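Local structure of Oxidored_FMN domain-containing protein ([Pseudomonas] geniculata N1, 6L6J) at residues A109-I114 with P128-N133; T553-P557 with I581-T585. The protein is a 6-hydroxypseudooxynicotine amine oxidase that carries FMN and a [4Fe-4S] cluster, probably transferring electrons between them, and also holds ADP. One frame throughout, in Å; residues are numbered along the deposited sequence.

From the N terminus, the chain first builds the FMN-binding TIM barrel, and contact 1 forms in the long excursion between its third strand, 99-105, and helix 142-162. There 109-114 meets 128-133, closing a short loop that includes strand 121-122. Contact 2 comes more than 400 residues later, in the OYE-like second alpha/beta domain: the chain leaves strand 547-552 through 553-557 and comes back beside it at 581-585 after helices 561-564 and 567-577. The two loops follow in series, neither enclosing nor crossing the other. Contact 1 joins two loops of the barrel's excursion, contact 2 the ends of two neighbouring strands; their nearest atoms are about 10 Å apart.

Contact 1 of 2, residues A109-I114 with P128-N133; sequences ASGPAI and PHYFIN
F131 places CG anti to its carbonyl carbon (chi1 -75°), which brings its ring up against P112, and N133 uses the same first torsion (chi1 -61°) to set its amide carbon CG 4.0 Å from P112 CB. The contact belongs to the excursion that follows the third strand of the TIM barrel, and the second segment opens with a type I beta turn from P128 to F131. The flat surface of the F131 ring receives P112 in a CH-pi contact: CD stands 3.7 Å from the ring centroid and only 4° off the ring normal, while CG leans over the CD2 side. At the edge of the same ring lies the carbonyl oxygen of S110, which also approaches the rim of Y130.

The backbones join through H129 N and A109 O, a hydrogen bond of 2.9 Å, although the position of A109 O is uncertain in this model. D180 also bridges the two segments, its OD1 hydrogen-bonded to H129 NE2 and its OD2 to A109 N. The hydroxyl of S110 turns to H69 and to A107 O, and its side chain lies about 10 Å from the bound FMN. Y130 OH is hydrogen-bonded to D262 OD1 and N174 ND2. Farther along, I114 meets the amide of N133 through its longer branch, with CG1 3.9 Å from ND2.

Contact 2 of 2, residues T553-P557 with I581-T585; sequences TASDP and IVVGT
V583 faces the loop 553-557 and carries much of the side-chain contact. Its CB lies against two successive carbonyl oxygens, 3.6 Å from A554 O and 3.7 Å from S555 O. At the branch the two methyls part. CG1, anti to the carbonyl carbon (chi1 -65°), reaches past S555 O to the pyrrolidine ring of P557, where it lies 4.1 Å from CD; CG2 stays beside S555 O at 3.8 Å. Both methyls thus flank S555 O, and of the two CG1 alone also reaches P557 CD. P557 also reaches I581, its CG lying 4.3 Å from I581 CG2, and both residues rest on helix 567-577, P557 on V571 and I581 on M574 and N575.

A single hydrogen bond joins the segments, from G584 N to A554 O (2.9 Å). It is nearly straight at the hydrogen, 165°, but the donor stands above the carbonyl plane, 40° out of it. G584 has a positive phi, and there the chain turns between V583 and T585. The hydroxyl of T585 spans this corner by donating back to V583 O. On the other segment, T553 lays its methyl CG2 alongside T585 O, while its OG1 points elsewhere, to E528 and Y530.

On either side of that corner, V582 and T585 are backbone hydrogen-bonded to strand 547-552, V582 to Y550 and T552, T585 to T552. The chain leaves that strand, runs through helices 561-564 and 567-577 and comes back in the parallel neighbour 580-582: the beta-alpha-beta crossover of a Rossmann-like alpha/beta domain, here joined where its two strands end.

Contact 1 of 2, residues A109-I114 with P128-N133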
# COMPACT_ATOMS: atom_id res chain seq x y z
N ALA A 109 5.72 10.31 20.79
CA ALA A 109 4.52 11.17 20.72
C ALA A 109 3.80 10.94 19.39
O ALA A 109 3.33 11.93 18.80
CB ALA A 109 4.95 12.61 20.90
N SER A 110 3.72 9.69 18.95
CA SER A 110 3.10 9.25 17.68
C SER A 110 1.96 8.25 17.92
O SER A 110 1.27 7.90 16.95
CB SER A 110 4.13 8.63 16.80
OG SER A 110 4.32 7.25 17.14
N GLY A 111 1.80 7.78 19.16
CA GLY A 111 0.75 6.81 19.54
C GLY A 111 0.20 7.08 20.94
O GLY A 111 0.86 7.71 21.76
N PRO A 112 -1.02 6.56 21.25
CA PRO A 112 -1.69 6.86 22.52
C PRO A 112 -1.42 5.88 23.66
O PRO A 112 -1.87 6.14 24.74
CB PRO A 112 -3.15 6.77 22.05
CG PRO A 112 -3.16 5.57 21.14
CD PRO A 112 -1.84 5.67 20.41
N ALA A 113 -0.67 4.79 23.40
CA ALA A 113 -0.22 3.83 24.43
C ALA A 113 -1.43 3.19 25.11
O ALA A 113 -1.41 3.05 26.37
CB ALA A 113 0.65 4.56 25.44
N ILE A 114 -2.44 2.82 24.32
CA ILE A 114 -3.81 2.51 24.84
C ILE A 114 -3.88 1.07 25.38
O ILE A 114 -4.69 0.82 26.31
CB ILE A 114 -4.89 2.79 23.76
CG1 ILE A 114 -5.45 4.21 23.87
CG2 ILE A 114 -6.01 1.76 23.75
CD1 ILE A 114 -6.15 4.51 25.18
N PRO A 128 -0.48 13.33 20.96
CA PRO A 128 0.14 12.53 19.89
C PRO A 128 -0.05 13.10 18.47
O PRO A 128 -1.07 13.63 18.16
CB PRO A 128 -0.61 11.20 20.00
CG PRO A 128 -1.04 11.12 21.44
CD PRO A 128 -1.34 12.54 21.85
N HIS A 129 0.94 12.92 17.59
CA HIS A 129 0.93 13.49 16.22
C HIS A 129 -0.30 12.99 15.44
O HIS A 129 -0.99 13.85 14.85
CB HIS A 129 2.24 13.20 15.47
CG HIS A 129 3.50 13.32 16.27
ND1 HIS A 129 3.77 14.39 17.13
CD2 HIS A 129 4.59 12.52 16.31
CE1 HIS A 129 4.96 14.22 17.67
NE2 HIS A 129 5.49 13.07 17.19
N TYR A 130 -0.61 11.70 15.44
CA TYR A 130 -1.63 11.14 14.50
C TYR A 130 -2.89 10.62 15.22
O TYR A 130 -3.62 9.79 14.64
CB TYR A 130 -1.00 10.03 13.63
CG TYR A 130 0.28 10.46 12.97
CD1 TYR A 130 0.28 11.29 11.86
CD2 TYR A 130 1.50 10.10 13.51
CE1 TYR A 130 1.45 11.72 11.26
CE2 TYR A 130 2.69 10.52 12.93
CZ TYR A 130 2.67 11.32 11.80
OH TYR A 130 3.83 11.74 11.23
N PHE A 131 -3.17 11.11 16.43
CA PHE A 131 -4.26 10.59 17.30
C PHE A 131 -5.00 11.74 17.97
O PHE A 131 -4.36 12.66 18.45
CB PHE A 131 -3.68 9.58 18.31
CG PHE A 131 -3.33 8.24 17.72
CD1 PHE A 131 -2.08 8.00 17.17
CD2 PHE A 131 -4.24 7.20 17.72
CE1 PHE A 131 -1.76 6.77 16.63
CE2 PHE A 131 -3.93 5.96 17.18
CZ PHE A 131 -2.68 5.76 16.63
N ILE A 132 -6.33 11.64 18.03
CA ILE A 132 -7.24 12.61 18.73
C ILE A 132 -7.56 12.11 20.13
O ILE A 132 -8.19 12.85 20.87
CB ILE A 132 -8.52 12.88 17.90
CG1 ILE A 132 -9.36 11.62 17.73
CG2 ILE A 132 -8.12 13.49 16.54
CD1 ILE A 132 -10.68 11.85 16.97
N ASN A 133 -7.10 10.90 20.50
CA ASN A 133 -7.35 10.31 21.84
C ASN A 133 -7.02 11.34 22.90
O ASN A 133 -6.01 12.05 22.78
CB ASN A 133 -6.54 9.03 22.09
CG ASN A 133 -6.87 7.93 21.11
OD1 ASN A 133 -6.71 8.09 19.91
ND2 ASN A 133 -7.38 6.82 21.63

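Contact 2 of 2, residues T553-P557 with I581-T585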
# COMPACT_ATOMS: atom_id res chain seq x y z
N THR A 553 -19.66 15.86 0.84
CA THR A 553 -20.46 15.79 2.09
C THR A 553 -19.57 15.39 3.26
O THR A 553 -19.94 15.68 4.41
CB THR A 553 -21.63 14.80 1.94
OG1 THR A 553 -21.10 13.56 1.49
CG2 THR A 553 -22.70 15.30 0.98
N ALA A 554 -18.43 14.78 2.96
CA ALA A 554 -17.37 14.42 3.92
C ALA A 554 -16.65 15.67 4.44
O ALA A 554 -16.69 16.73 3.78
CB ALA A 554 -16.41 13.44 3.27
N SER A 555 -16.02 15.55 5.60
CA SER A 555 -15.31 16.67 6.27
C SER A 555 -13.95 16.92 5.62
O SER A 555 -13.43 18.04 5.79
CB SER A 555 -15.17 16.40 7.73
OG SER A 555 -16.44 16.30 8.33
N ASP A 556 -13.41 15.91 4.95
CA ASP A 556 -12.09 15.96 4.28
C ASP A 556 -12.27 15.56 2.83
O ASP A 556 -13.14 14.74 2.53
CB ASP A 556 -11.10 15.06 5.01
CG ASP A 556 -10.79 15.53 6.42
OD1 ASP A 556 -10.17 16.59 6.55
OD2 ASP A 556 -11.17 14.85 7.34
N PRO A 557 -11.48 16.15 1.88
CA PRO A 557 -11.51 15.71 0.49
C PRO A 557 -11.06 14.25 0.43
O PRO A 557 -10.12 13.90 1.11
CB PRO A 557 -10.57 16.68 -0.25
CG PRO A 557 -9.70 17.28 0.83
CD PRO A 557 -10.54 17.26 2.09
N ILE A 581 -11.89 23.56 -3.37
CA ILE A 581 -12.29 22.50 -2.41
C ILE A 581 -13.42 23.04 -1.52
O ILE A 581 -13.16 24.00 -0.75
CB ILE A 581 -11.09 22.01 -1.58
CG1 ILE A 581 -9.89 21.69 -2.46
CG2 ILE A 581 -11.49 20.82 -0.71
CD1 ILE A 581 -8.60 21.50 -1.69
N VAL A 582 -14.60 22.43 -1.63
CA VAL A 582 -15.75 22.60 -0.71
C VAL A 582 -16.00 21.28 0.05
O VAL A 582 -16.10 20.23 -0.61
CB VAL A 582 -17.02 23.04 -1.48
CG1 VAL A 582 -18.20 23.30 -0.53
CG2 VAL A 582 -16.77 24.27 -2.35
N VAL A 583 -16.20 21.36 1.36
CA VAL A 583 -16.42 20.18 2.25
C VAL A 583 -17.65 20.37 3.14
O VAL A 583 -18.28 21.44 3.12
CB VAL A 583 -15.16 19.90 3.07
CG1 VAL A 583 -14.02 19.48 2.13
CG2 VAL A 583 -14.78 21.07 3.97
N GLY A 584 -18.01 19.30 3.87
CA GLY A 584 -19.23 19.21 4.71
C GLY A 584 -20.43 19.86 4.04
O GLY A 584 -21.20 20.53 4.77
N THR A 585 -20.59 19.66 2.73
CA THR A 585 -21.60 20.33 1.89
C THR A 585 -22.29 19.29 0.99
O THR A 585 -21.58 18.51 0.32
CB THR A 585 -21.00 21.46 1.03
OG1 THR A 585 -20.50 22.49 1.87
CG2 THR A 585 -21.99 22.11 0.11